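PDB 4F7K: laccase from Uncultured bacterium, which probably oxidises phenolic and related substrates by means of bound copper ions and hands the electrons to dioxygen, which is reduced to water. Local coordinates for residues F49-G54 / V81-E86; N68-V73 / F87-R92; Q9-Q14 / T23-F28; A2-V7 / F45-Q50. One frame throughout, in Å; residues are numbered along the deposited sequence. Where two conformers were deposited one is given.

Interaction 1: residues F49-G54 / V81-E86; sequences FQNQIG and VEAGGE
Asn51 sets its amide against the 81-86 loop because CG lies anti to the backbone N (chi1 -176°), and Phe49, with nearly the same torsion, brings its ring to Val81. The setting is the end of strand 44-51 in the first cupredoxin-like domain, where it pairs antiparallel with the start of strand 86-92: Gln50 and Glu86 form a non-hydrogen-bonded pair, and just before Glu86 the chain makes a type II turn from Glu82 to Gly85. The backbone of Asn51 is held at both ends by this turn, its N giving a nearly straight bond to Gly85 O (3.0 Å, 176°) and its O taking one from Gly84 N (2.9 Å). The buried amide is also engaged at both ends. Asn51 ND2 donates to Val81 O at 2.8 Å, with the acceptor in the amide plane but the donor above the carbonyl plane, and bonds to Glu55 O as well. Asn51 OD1 accepts from Ile53 N at 3.0 Å, making an Asx turn where the chain leaves the strand. Replacing the asparagine with alanine removes the amide, which is likely to leave Val81 O without this donor and the Ile53 N-H without its turn partner. Glu86 directs its carboxylate to Arg48. The Phe49 ring meets Val81 at its edge, CE2 lying 4.0 Å from CB, and farther along Ala83 CB rests 3.5 Å from Gly54 C.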
loop_
_atom_site.group_PDB
_atom_site.type_symbol
_atom_site.label_atom_id
_atom_site.label_comp_id
_atom_site.label_asym_id
_atom_site.label_seq_id
_atom_site.Cartn_x
_atom_site.Cartn_y
_atom_site.Cartn_z
ATOM N N PHE A 49 -17.270 10.378 -2.044
ATOM C CA PHE A 49 -16.117 11.236 -2.272
ATOM C C PHE A 49 -16.524 12.667 -2.613
ATOM O O PHE A 49 -17.327 12.886 -3.521
ATOM C CB PHE A 49 -15.233 10.689 -3.396
ATOM C CG PHE A 49 -14.045 11.564 -3.733
ATOM C CD1 PHE A 49 -13.098 11.917 -2.755
ATOM C CD2 PHE A 49 -13.857 12.013 -5.021
ATOM C CE1 PHE A 49 -11.970 12.713 -3.081
ATOM C CE2 PHE A 49 -12.739 12.806 -5.369
ATOM C CZ PHE A 49 -11.800 13.179 -4.387
ATOM N N GLN A 50 -15.940 13.621 -1.896
ATOM C CA GLN A 50 -16.198 15.047 -2.090
ATOM C C GLN A 50 -14.884 15.798 -2.353
ATOM O O GLN A 50 -13.984 15.768 -1.529
ATOM C CB GLN A 50 -16.841 15.647 -0.843
ATOM C CG GLN A 50 -18.154 15.046 -0.453
ATOM C CD GLN A 50 -19.286 15.932 -0.861
ATOM O OE1 GLN A 50 -19.150 16.778 -1.774
ATOM N NE2 GLN A 50 -20.416 15.774 -0.187
ATOM N N ASN A 51 -14.808 16.485 -3.485
ATOM C CA ASN A 51 -13.587 17.186 -3.906
ATOM C C ASN A 51 -13.535 18.643 -3.411
ATOM O O ASN A 51 -14.173 19.532 -4.000
ATOM C CB ASN A 51 -13.482 17.107 -5.432
ATOM C CG ASN A 51 -12.204 17.718 -5.979
ATOM O OD1 ASN A 51 -11.510 18.484 -5.303
ATOM N ND2 ASN A 51 -11.906 17.407 -7.241
ATOM N N GLN A 52 -12.809 18.887 -2.317
ATOM C CA GLN A 52 -12.578 20.272 -1.837
ATOM C C GLN A 52 -11.110 20.696 -1.997
ATOM O O GLN A 52 -10.566 21.393 -1.140
ATOM C CB GLN A 52 -12.997 20.464 -0.368
ATOM C CG GLN A 52 -14.458 20.118 -0.074
ATOM C CD GLN A 52 -14.888 20.480 1.351
ATOM O OE1 GLN A 52 -14.055 20.712 2.243
ATOM N NE2 GLN A 52 -16.190 20.524 1.571
ATOM N N ILE A 53 -10.462 20.281 -3.078
ATOM C CA ILE A 53 -9.043 20.588 -3.213
ATOM C C ILE A 53 -8.727 21.540 -4.354
ATOM O O ILE A 53 -7.550 21.874 -4.571
ATOM C CB ILE A 53 -8.138 19.317 -3.316
ATOM C CG1 ILE A 53 -8.352 18.598 -4.652
ATOM C CG2 ILE A 53 -8.311 18.417 -2.078
ATOM C CD1 ILE A 53 -7.402 17.449 -4.911
ATOM N N GLY A 54 -9.760 21.970 -5.079
ATOM C CA GLY A 54 -9.601 23.021 -6.069
ATOM C C GLY A 54 -9.147 22.519 -7.429
ATOM O O GLY A 54 -8.972 23.320 -8.342
ATOM N N VAL A 81 -13.322 13.842 -11.179
ATOM C CA VAL A 81 -14.226 14.547 -10.287
ATOM C C VAL A 81 -13.767 15.995 -10.240
ATOM O O VAL A 81 -12.697 16.305 -9.707
ATOM C CB VAL A 81 -14.242 13.902 -8.870
ATOM C CG1 VAL A 81 -15.282 14.574 -7.961
ATOM C CG2 VAL A 81 -14.519 12.405 -8.979
ATOM N N GLU A 82 -14.540 16.884 -10.849
ATOM C CA GLU A 82 -14.142 18.275 -10.908
ATOM C C GLU A 82 -14.175 18.848 -9.506
ATOM O O GLU A 82 -14.792 18.266 -8.611
ATOM C CB GLU A 82 -15.036 19.064 -11.868
ATOM C CG GLU A 82 -14.875 18.646 -13.344
ATOM C CD GLU A 82 -13.463 18.903 -13.948
ATOM O OE1 GLU A 82 -12.500 19.288 -13.232
ATOM O OE2 GLU A 82 -13.311 18.708 -15.175
ATOM N N ALA A 83 -13.475 19.954 -9.300
ATOM C CA ALA A 83 -13.474 20.597 -8.008
ATOM C C ALA A 83 -14.909 20.962 -7.641
ATOM O O ALA A 83 -15.699 21.357 -8.503
ATOM C CB ALA A 83 -12.572 21.818 -8.032
ATOM N N GLY A 84 -15.256 20.767 -6.374
ATOM C CA GLY A 84 -16.589 21.056 -5.884
ATOM C C GLY A 84 -17.573 19.930 -6.159
ATOM O O GLY A 84 -18.729 19.997 -5.756
ATOM N N GLY A 85 -17.118 18.908 -6.875
ATOM C CA GLY A 85 -17.972 17.793 -7.264
ATOM C C GLY A 85 -17.887 16.608 -6.335
ATOM O O GLY A 85 -17.151 16.616 -5.361
ATOM N N GLU A 86 -18.636 15.572 -6.655
ATOM C CA GLU A 86 -18.668 14.376 -5.838
ATOM C C GLU A 86 -18.730 13.108 -6.700
ATOM O O GLU A 86 -19.029 13.162 -7.891
ATOM C CB GLU A 86 -19.847 14.417 -4.862
ATOM C CG GLU A 86 -21.159 14.500 -5.566
ATOM C CD GLU A 86 -22.323 14.388 -4.634
ATOM O OE1 GLU A 86 -22.593 15.363 -3.899
ATOM O OE2 GLU A 86 -22.991 13.327 -4.665
#

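Interaction 2: residues N68-V73 / F87-R92; sequences NAMDGV and FEYSFR
Met70 lies across strand 87-92, touching four consecutive residues and, through its first side-chain carbon, a fifth. Met70 CB approaches the Phe91 ring obliquely, 4.3 Å from its CD2. The chain then turns back toward the strand, since CG is anti to the carbonyl carbon (chi1 -66°) and the chain bends at chi2 (-56°); the methionine CG comes to 3.4 Å from Ser90 O. Met70 SD reaches the backbone itself and accepts a weak hydrogen bond from Ser90 N at 3.3 Å, nearly straight at 168°. The same methionine sulfur makes an oblique Met-aromatic contact with Tyr89, 5.4 Å from the ring centroid. A further bend at chi3 carries Met70 CE to Phe87, where it ends 4.1 Å from CE2.

The backbone behind this side chain closes on the tyrosine as well: Met70 O lies 3.6 Å from Tyr89 CD1, and Gly72 CA passes 4.1 Å from Tyr89 OH. That hydroxyl is held by Gln78 and by the backbone N of Val59, while Phe87 CD2 sits over the centre of one ring face, so the tyrosine is fixed from several directions. On the far side of the loop, Asp71 bonds to His356 through OD2 and to His60 through its backbone O. Both histidines belong to His-X-His sequences that in multicopper oxidases supply ligands to the trinuclear copper cluster, so the arrangement is consistent with a second-shell loop of that site, anchored by Met70 on the sheet of the first cupredoxin-like domain.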
loop_
_atom_site.group_PDB
_atom_site.type_symbol
_atom_site.label_atom_id
_atom_site.label_comp_id
_atom_site.label_asym_id
_atom_site.label_seq_id
_atom_site.Cartn_x
_atom_site.Cartn_y
_atom_site.Cartn_z
ATOM N N ASN A 68 -14.940 -2.627 -11.883
ATOM C CA ASN A 68 -14.089 -1.739 -12.662
ATOM C C ASN A 68 -14.539 -0.288 -12.639
ATOM O O ASN A 68 -13.705 0.602 -12.673
ATOM C CB ASN A 68 -13.985 -2.230 -14.118
ATOM C CG ASN A 68 -12.953 -1.441 -14.955
ATOM O OD1 ASN A 68 -11.788 -1.254 -14.543
ATOM N ND2 ASN A 68 -13.378 -0.976 -16.128
ATOM N N ALA A 69 -15.862 -0.077 -12.589
ATOM C CA ALA A 69 -16.453 1.259 -12.643
ATOM C C ALA A 69 -16.034 2.077 -11.432
ATOM O O ALA A 69 -16.152 3.309 -11.446
ATOM C CB ALA A 69 -17.986 1.187 -12.744
ATOM N N MET A 70 -15.522 1.372 -10.418
ATOM C CA MET A 70 -15.186 1.938 -9.143
ATOM C C MET A 70 -13.660 2.104 -8.905
ATOM O O MET A 70 -13.247 2.506 -7.811
ATOM C CB MET A 70 -15.785 1.070 -8.048
ATOM C CG MET A 70 -17.331 1.026 -7.979
ATOM S SD MET A 70 -18.025 2.683 -7.813
ATOM C CE MET A 70 -18.815 2.995 -9.403
ATOM N N ASP A 71 -12.842 1.820 -9.926
ATOM C CA ASP A 71 -11.375 1.686 -9.784
ATOM C C ASP A 71 -10.655 3.041 -9.613
ATOM O O ASP A 71 -9.531 3.101 -9.106
ATOM C CB ASP A 71 -10.830 0.954 -11.012
ATOM C CG ASP A 71 -9.376 0.491 -10.859
ATOM O OD1 ASP A 71 -9.030 -0.132 -9.833
ATOM O OD2 ASP A 71 -8.572 0.726 -11.799
ATOM N N GLY A 72 -11.298 4.114 -10.068
ATOM C CA GLY A 72 -10.830 5.482 -9.805
ATOM C C GLY A 72 -9.777 5.997 -10.769
ATOM O O GLY A 72 -8.878 6.730 -10.375
ATOM N N VAL A 73 -9.893 5.631 -12.041
ATOM C CA VAL A 73 -8.952 6.062 -13.071
ATOM C C VAL A 73 -9.664 6.989 -14.056
ATOM O O VAL A 73 -10.306 6.508 -14.975
ATOM C CB VAL A 73 -8.318 4.840 -13.831
ATOM C CG1 VAL A 73 -7.267 5.313 -14.853
ATOM C CG2 VAL A 73 -7.692 3.878 -12.853
ATOM N N PHE A 87 -18.461 11.977 -6.066
ATOM C CA PHE A 87 -18.511 10.680 -6.712
ATOM C C PHE A 87 -18.876 9.652 -5.662
ATOM O O PHE A 87 -18.317 9.615 -4.567
ATOM C CB PHE A 87 -17.156 10.296 -7.341
ATOM C CG PHE A 87 -17.252 9.160 -8.322
ATOM C CD1 PHE A 87 -17.414 9.413 -9.686
ATOM C CD2 PHE A 87 -17.194 7.831 -7.890
ATOM C CE1 PHE A 87 -17.526 8.367 -10.596
ATOM C CE2 PHE A 87 -17.310 6.786 -8.794
ATOM C CZ PHE A 87 -17.465 7.050 -10.147
ATOM N N GLU A 88 -19.799 8.789 -6.025
ATOM C CA GLU A 88 -20.247 7.745 -5.132
ATOM C C GLU A 88 -19.457 6.463 -5.424
ATOM O O GLU A 88 -19.602 5.861 -6.504
ATOM C CB GLU A 88 -21.752 7.522 -5.352
ATOM C CG GLU A 88 -22.494 7.072 -4.110
ATOM C CD GLU A 88 -23.263 8.203 -3.430
ATOM O OE1 GLU A 88 -24.518 8.199 -3.483
ATOM O OE2 GLU A 88 -22.611 9.092 -2.850
ATOM N N TYR A 89 -18.584 6.071 -4.500
ATOM C CA TYR A 89 -17.873 4.786 -4.669
ATOM C C TYR A 89 -18.568 3.689 -3.901
ATOM O O TYR A 89 -18.710 3.754 -2.676
ATOM C CB TYR A 89 -16.411 4.856 -4.230
ATOM C CG TYR A 89 -15.558 5.718 -5.123
ATOM C CD1 TYR A 89 -15.032 5.204 -6.321
ATOM C CD2 TYR A 89 -15.272 7.062 -4.778
ATOM C CE1 TYR A 89 -14.228 5.994 -7.165
ATOM C CE2 TYR A 89 -14.474 7.866 -5.629
ATOM C CZ TYR A 89 -13.961 7.315 -6.811
ATOM O OH TYR A 89 -13.175 8.075 -7.631
ATOM N N SER A 90 -18.989 2.666 -4.610
ATOM C CA SER A 90 -19.676 1.579 -3.954
ATOM C C SER A 90 -19.253 0.215 -4.501
ATOM O O SER A 90 -19.521 -0.107 -5.654
ATOM C CB SER A 90 -21.182 1.788 -4.052
ATOM O OG SER A 90 -21.832 0.564 -3.815
ATOM N N PHE A 91 -18.595 -0.579 -3.664
ATOM C CA PHE A 91 -18.111 -1.892 -4.074
ATOM C C PHE A 91 -18.072 -2.861 -2.899
ATOM O O PHE A 91 -17.899 -2.456 -1.733
ATOM C CB PHE A 91 -16.700 -1.758 -4.662
ATOM C CG PHE A 91 -15.755 -1.023 -3.761
ATOM C CD1 PHE A 91 -14.983 -1.711 -2.841
ATOM C CD2 PHE A 91 -15.650 0.367 -3.821
ATOM C CE1 PHE A 91 -14.129 -1.033 -2.001
ATOM C CE2 PHE A 91 -14.793 1.051 -2.987
ATOM C CZ PHE A 91 -14.032 0.361 -2.081
ATOM N N ARG A 92 -18.235 -4.142 -3.225
ATOM C CA ARG A 92 -18.046 -5.240 -2.275
ATOM C C ARG A 92 -16.552 -5.554 -2.223
ATOM O O ARG A 92 -15.896 -5.610 -3.266
ATOM C CB ARG A 92 -18.862 -6.474 -2.689
ATOM C CG ARG A 92 -20.374 -6.331 -2.420
ATOM C CD ARG A 92 -21.152 -7.677 -2.504
ATOM N NE ARG A 92 -22.612 -7.508 -2.395
ATOM C CZ ARG A 92 -23.280 -7.446 -1.245
ATOM N NH1 ARG A 92 -22.630 -7.546 -0.089
ATOM N NH2 ARG A 92 -24.608 -7.291 -1.247
#

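Interaction 3: residues Q9-Q14 / T23-F28; sequences QPVNAQ and TPMLGF
Gln9 N gives the shortest bond of this hairpin, 2.7 Å to Gly27 O, and Gly27 N answers with 2.8 Å to Gln9 O. The same double link recurs at Val11 with Met25 and at Ala13 with Thr23, the three hydrogen-bonded pairs of an antiparallel ladder. Between them, CA-H...O contacts such as Pro10 CA to Met25 O (3.4 Å) fill the non-hydrogen-bonded positions, where Pro10 and Pro24 are accommodated because the ladder uses no N-H from them.

Val11 fills the middle. Its CG2, placed between the backbone N and the carbonyl carbon (chi1 -58° to CG1), packs on Gly27 N at 3.5 Å and on Met25 CG at 4.1 Å; a CB on residue 27 would collide with this methyl. With an alanine in its place, both methyls would go and a gap would probably open beside Gly27, leaving the Met25 side chain less restrained. Asn12 and Pro24 share the other face.

The segments 9-13 and 23-28 run 120° apart, far from strictly antiparallel. Strand 23-28 is outermost in its sheet, Thr23 OG1 bonding to Gly146 O, and strand 4-13 separates it from strand 44-51, while Phe28 meets Tyr101 of strand 97-103 edge-to-face.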
loop_
_atom_site.group_PDB
_atom_site.type_symbol
_atom_site.label_atom_id
_atom_site.label_comp_id
_atom_site.label_asym_id
_atom_site.label_seq_id
_atom_site.Cartn_x
_atom_site.Cartn_y
_atom_site.Cartn_z
ATOM N N GLN A 9 -9.513 17.564 1.223
ATOM C CA GLN A 9 -9.470 18.995 1.588
ATOM C C GLN A 9 -8.120 19.458 2.144
ATOM O O GLN A 9 -7.302 18.637 2.528
ATOM C CB GLN A 9 -10.564 19.330 2.625
ATOM C CG GLN A 9 -10.482 18.366 3.841
ATOM C CD GLN A 9 -11.634 18.473 4.764
ATOM O OE1 GLN A 9 -12.577 19.264 4.543
ATOM N NE2 GLN A 9 -11.582 17.705 5.820
ATOM N N PRO A 10 -7.906 20.800 2.235
ATOM C CA PRO A 10 -6.696 21.245 2.945
ATOM C C PRO A 10 -6.764 20.835 4.415
ATOM O O PRO A 10 -7.810 20.912 5.036
ATOM C CB PRO A 10 -6.730 22.772 2.832
ATOM C CG PRO A 10 -7.653 23.036 1.581
ATOM C CD PRO A 10 -8.686 21.907 1.658
ATOM N N VAL A 11 -5.641 20.442 4.982
ATOM C CA VAL A 11 -5.604 19.987 6.351
ATOM C C VAL A 11 -4.223 20.336 6.866
ATOM O O VAL A 11 -3.386 20.841 6.106
ATOM C CB VAL A 11 -5.728 18.442 6.372
ATOM C CG1 VAL A 11 -7.057 17.999 5.659
ATOM C CG2 VAL A 11 -4.441 17.808 5.705
ATOM N N ASN A 12 -3.985 20.038 8.140
ATOM C CA ASN A 12 -2.647 20.149 8.734
ATOM C C ASN A 12 -2.261 18.810 9.338
ATOM O O ASN A 12 -3.120 18.034 9.821
ATOM C CB ASN A 12 -2.602 21.200 9.825
ATOM C CG ASN A 12 -2.932 22.585 9.323
ATOM O OD1 ASN A 12 -2.040 23.369 8.903
ATOM N ND2 ASN A 12 -4.198 22.928 9.403
ATOM N N ALA A 13 -0.968 18.522 9.335
ATOM C CA ALA A 13 -0.522 17.286 9.958
ATOM C C ALA A 13 0.692 17.553 10.786
ATOM O O ALA A 13 1.569 18.300 10.361
ATOM C CB ALA A 13 -0.191 16.261 8.889
ATOM N N GLN A 14 0.769 16.912 11.945
ATOM C CA GLN A 14 1.972 17.005 12.745
ATOM C C GLN A 14 2.960 15.931 12.304
ATOM O O GLN A 14 2.908 14.797 12.778
ATOM C CB GLN A 14 1.673 16.919 14.253
ATOM C CG GLN A 14 2.873 17.299 15.169
ATOM C CD GLN A 14 3.346 18.765 15.018
ATOM O OE1 GLN A 14 2.547 19.661 14.934
ATOM N NE2 GLN A 14 4.653 18.980 14.989
ATOM N N THR A 23 2.435 20.840 9.476
ATOM C CA THR A 23 2.671 20.953 8.044
ATOM C C THR A 23 1.326 21.043 7.308
ATOM O O THR A 23 0.496 20.156 7.444
ATOM C CB THR A 23 3.452 19.707 7.519
ATOM O OG1 THR A 23 4.729 19.609 8.181
ATOM C CG2 THR A 23 3.680 19.777 5.994
ATOM N N PRO A 24 1.129 22.096 6.502
ATOM C CA PRO A 24 -0.081 22.250 5.696
ATOM C C PRO A 24 -0.032 21.351 4.493
ATOM O O PRO A 24 1.028 21.212 3.891
ATOM C CB PRO A 24 -0.060 23.743 5.283
ATOM C CG PRO A 24 1.379 24.198 5.505
ATOM C CD PRO A 24 1.926 23.342 6.587
ATOM N N MET A 25 -1.132 20.642 4.217
ATOM C CA MET A 25 -1.187 19.819 3.026
ATOM C C MET A 25 -2.615 19.468 2.637
ATOM O O MET A 25 -3.552 20.032 3.200
ATOM C CB MET A 25 -0.339 18.554 3.194
ATOM C CG MET A 25 -0.569 17.738 4.440
ATOM S SD MET A 25 1.046 16.914 4.753
ATOM C CE MET A 25 1.268 15.891 3.315
ATOM N N LEU A 26 -2.771 18.540 1.690
ATOM C CA LEU A 26 -4.115 17.996 1.362
ATOM C C LEU A 26 -4.317 16.705 2.088
ATOM O O LEU A 26 -3.401 15.922 2.195
ATOM C CB LEU A 26 -4.351 17.858 -0.170
ATOM C CG LEU A 26 -4.078 19.103 -1.037
ATOM C CD1 LEU A 26 -4.248 18.764 -2.519
ATOM C CD2 LEU A 26 -4.940 20.352 -0.660
ATOM N N GLY A 27 -5.512 16.480 2.622
ATOM C CA GLY A 27 -5.829 15.210 3.240
ATOM C C GLY A 27 -7.308 14.922 3.138
ATOM O O GLY A 27 -8.030 15.541 2.337
ATOM N N PHE A 28 -7.784 14.031 4.002
ATOM C CA PHE A 28 -9.153 13.580 3.954
ATOM C C PHE A 28 -9.719 13.760 5.329
ATOM O O PHE A 28 -9.121 13.300 6.301
ATOM C CB PHE A 28 -9.229 12.060 3.629
ATOM C CG PHE A 28 -8.986 11.719 2.196
ATOM C CD1 PHE A 28 -9.927 12.014 1.222
ATOM C CD2 PHE A 28 -7.809 11.105 1.820
ATOM C CE1 PHE A 28 -9.672 11.666 -0.135
ATOM C CE2 PHE A 28 -7.553 10.776 0.504
ATOM C CZ PHE A 28 -8.490 11.032 -0.465
#

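Interaction 4: residues A2-V7 / F45-Q50; sequences APVELV and FDIRFQ
Leu6 holds strand 45-50 through both of its peptide groups, N donating to Arg48 O at 2.8 Å along a nearly straight line (173°) and O accepting from Gln50 N at 2.9 Å. With Arg48 N to Val4 O (2.8 Å) and the more bent bond from Val4 N to Asp46 O, this forms a parallel ladder in the first cupredoxin-like domain, pairing the chain's first strand with strand 44-51, with the axes of the segments 4-7 and 45-50 33° apart. Glu5 and Arg48 lie side by side on one face of the sheet. Glu5 OE2 stands over a face of the Arg48 guanidinium, 3.4 Å from Arg48 NE, so this salt bridge rests on charge and no N-H points at the oxygen. The extended arginine, with CG anti to the backbone N (chi1 -173°), also forms a salt bridge through NH2 with Glu86 OE1 on the next strand; the two carboxylates would probably stabilise its positive charge together.

At the start of the ladder, Pro3, which follows a cis peptide bond, sets CB 3.5 Å from Asp46 O. At its other end the Val7 methyls pack on Gln50 CB.

The opposite face, carrying Val4, Leu6, Ile47 and Phe49, turns inward to the second sheet, where Trp61 touches Leu6 and Ile47. Leu6 O approaches the Phe49 ring obliquely. Ile47 divides its branches between two neighbours: CG2 sits 3.9 Å from Leu6 CB, and CG1 meets Val4 CG1 at 3.7 Å.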
loop_
_atom_site.group_PDB
_atom_site.type_symbol
_atom_site.label_atom_id
_atom_site.label_comp_id
_atom_site.label_asym_id
_atom_site.label_seq_id
_atom_site.Cartn_x
_atom_site.Cartn_y
_atom_site.Cartn_z
ATOM N N ALA A 2 -22.318 4.994 5.644
ATOM C CA ALA A 2 -23.313 4.381 4.711
ATOM C C ALA A 2 -24.260 5.414 4.076
ATOM O O ALA A 2 -25.468 5.420 4.369
ATOM C CB ALA A 2 -24.124 3.263 5.434
ATOM N N PRO A 3 -23.729 6.278 3.191
ATOM C CA PRO A 3 -22.331 6.352 2.774
ATOM C C PRO A 3 -21.481 7.245 3.676
ATOM O O PRO A 3 -21.920 8.334 4.068
ATOM C CB PRO A 3 -22.407 6.956 1.361
ATOM C CG PRO A 3 -23.822 7.477 1.192
ATOM C CD PRO A 3 -24.573 7.244 2.461
ATOM N N VAL A 4 -20.278 6.783 4.008
ATOM C CA VAL A 4 -19.310 7.638 4.700
ATOM C C VAL A 4 -18.833 8.720 3.728
ATOM O O VAL A 4 -18.441 8.403 2.587
ATOM C CB VAL A 4 -18.104 6.837 5.225
ATOM C CG1 VAL A 4 -17.415 6.092 4.099
ATOM C CG2 VAL A 4 -17.092 7.759 5.936
ATOM N N GLU A 5 -18.874 9.982 4.162
ATOM C CA GLU A 5 -18.270 11.048 3.361
ATOM C C GLU A 5 -16.750 11.037 3.478
ATOM O O GLU A 5 -16.201 10.926 4.576
ATOM C CB GLU A 5 -18.851 12.419 3.669
ATOM C CG GLU A 5 -20.049 12.771 2.783
ATOM C CD GLU A 5 -20.368 14.279 2.759
ATOM O OE1 GLU A 5 -19.552 15.105 3.259
ATOM O OE2 GLU A 5 -21.446 14.642 2.226
ATOM N N LEU A 6 -16.089 11.114 2.331
ATOM C CA LEU A 6 -14.642 11.149 2.260
ATOM C C LEU A 6 -14.256 12.441 1.547
ATOM O O LEU A 6 -14.357 12.538 0.311
ATOM C CB LEU A 6 -14.111 9.937 1.504
ATOM C CG LEU A 6 -12.605 9.769 1.402
ATOM C CD1 LEU A 6 -11.923 9.575 2.790
ATOM C CD2 LEU A 6 -12.297 8.609 0.483
ATOM N N VAL A 7 -13.867 13.448 2.331
ATOM C CA VAL A 7 -13.674 14.773 1.776
ATOM C C VAL A 7 -12.205 15.053 1.592
ATOM O O VAL A 7 -11.485 15.143 2.573
ATOM C CB VAL A 7 -14.308 15.890 2.644
ATOM C CG1 VAL A 7 -14.352 17.194 1.851
ATOM C CG2 VAL A 7 -15.757 15.494 3.116
ATOM N N PHE A 45 -18.597 -1.450 0.779
ATOM C CA PHE A 45 -18.117 -0.106 1.099
ATOM C C PHE A 45 -18.941 0.856 0.272
ATOM O O PHE A 45 -18.967 0.759 -0.956
ATOM C CB PHE A 45 -16.670 0.086 0.634
ATOM C CG PHE A 45 -15.634 -0.460 1.565
ATOM C CD1 PHE A 45 -15.107 0.341 2.588
ATOM C CD2 PHE A 45 -15.134 -1.761 1.396
ATOM C CE1 PHE A 45 -14.101 -0.168 3.440
ATOM C CE2 PHE A 45 -14.137 -2.274 2.245
ATOM C CZ PHE A 45 -13.626 -1.475 3.267
ATOM N N ASP A 46 -19.620 1.775 0.938
ATOM C CA ASP A 46 -20.356 2.829 0.267
ATOM C C ASP A 46 -19.714 4.168 0.678
ATOM O O ASP A 46 -19.847 4.579 1.828
ATOM C CB ASP A 46 -21.840 2.746 0.656
ATOM C CG ASP A 46 -22.534 1.486 0.102
ATOM O OD1 ASP A 46 -22.491 1.269 -1.124
ATOM O OD2 ASP A 46 -23.145 0.718 0.882
ATOM N N ILE A 47 -19.027 4.823 -0.256
ATOM C CA ILE A 47 -18.195 5.996 0.029
ATOM C C ILE A 47 -18.615 7.190 -0.834
ATOM O O ILE A 47 -18.636 7.092 -2.061
ATOM C CB ILE A 47 -16.704 5.625 -0.190
ATOM C CG1 ILE A 47 -16.293 4.596 0.868
ATOM C CG2 ILE A 47 -15.770 6.863 -0.134
ATOM C CD1 ILE A 47 -15.185 3.570 0.426
ATOM N N ARG A 48 -18.997 8.299 -0.197
ATOM C CA ARG A 48 -19.279 9.524 -0.939
ATOM C C ARG A 48 -18.019 10.429 -0.937
ATOM O O ARG A 48 -17.743 11.120 0.042
ATOM C CB ARG A 48 -20.543 10.232 -0.416
ATOM C CG ARG A 48 -21.006 11.453 -1.253
ATOM C CD ARG A 48 -22.247 12.160 -0.656
ATOM N NE ARG A 48 -22.278 13.602 -0.953
ATOM C CZ ARG A 48 -23.352 14.408 -0.845
ATOM N NH1 ARG A 48 -24.547 13.940 -0.465
ATOM N NH2 ARG A 48 -23.239 15.707 -1.135
ATOM N N PHE A 49 -17.270 10.378 -2.044
ATOM C CA PHE A 49 -16.117 11.236 -2.272
ATOM C C PHE A 49 -16.524 12.667 -2.613
ATOM O O PHE A 49 -17.327 12.886 -3.521
ATOM C CB PHE A 49 -15.233 10.689 -3.396
ATOM C CG PHE A 49 -14.045 11.564 -3.733
ATOM C CD1 PHE A 49 -13.098 11.917 -2.755
ATOM C CD2 PHE A 49 -13.857 12.013 -5.021
ATOM C CE1 PHE A 49 -11.970 12.713 -3.081
ATOM C CE2 PHE A 49 -12.739 12.806 -5.369
ATOM C CZ PHE A 49 -11.800 13.179 -4.387
ATOM N N GLN A 50 -15.940 13.621 -1.896
ATOM C CA GLN A 50 -16.198 15.047 -2.090
ATOM C C GLN A 50 -14.884 15.798 -2.353
ATOM O O GLN A 50 -13.984 15.768 -1.529
ATOM C CB GLN A 50 -16.841 15.647 -0.843
ATOM C CG GLN A 50 -18.154 15.046 -0.453
ATOM C CD GLN A 50 -19.286 15.932 -0.861
ATOM O OE1 GLN A 50 -19.150 16.778 -1.774
ATOM N NE2 GLN A 50 -20.416 15.774 -0.187
#

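In the fold
All four contacts reach one sheet of the first cupredoxin-like domain, ordered 23-28, 4-13, 44-51, 86-92. Interactions 3 and 4 use successive parts of strand 4-13, their centres about 19 Å apart, and Phe28 CD1 reaches Leu6 CG at 3.5 Å. Interactions 1 and 4 share Phe49 and Gln50 and are joined by the salt bridge from Glu86 OE1 to Arg48 NH2 (2.9 Å). Interaction 2 is tied to interaction 4 by probable backbone bonds such as Phe91 O to Phe45 N (2.8 Å). Through Asp71 it borders histidines that are probably part of the trinuclear copper site; interaction 3, with nearest atoms about 8 Å away, does not touch it.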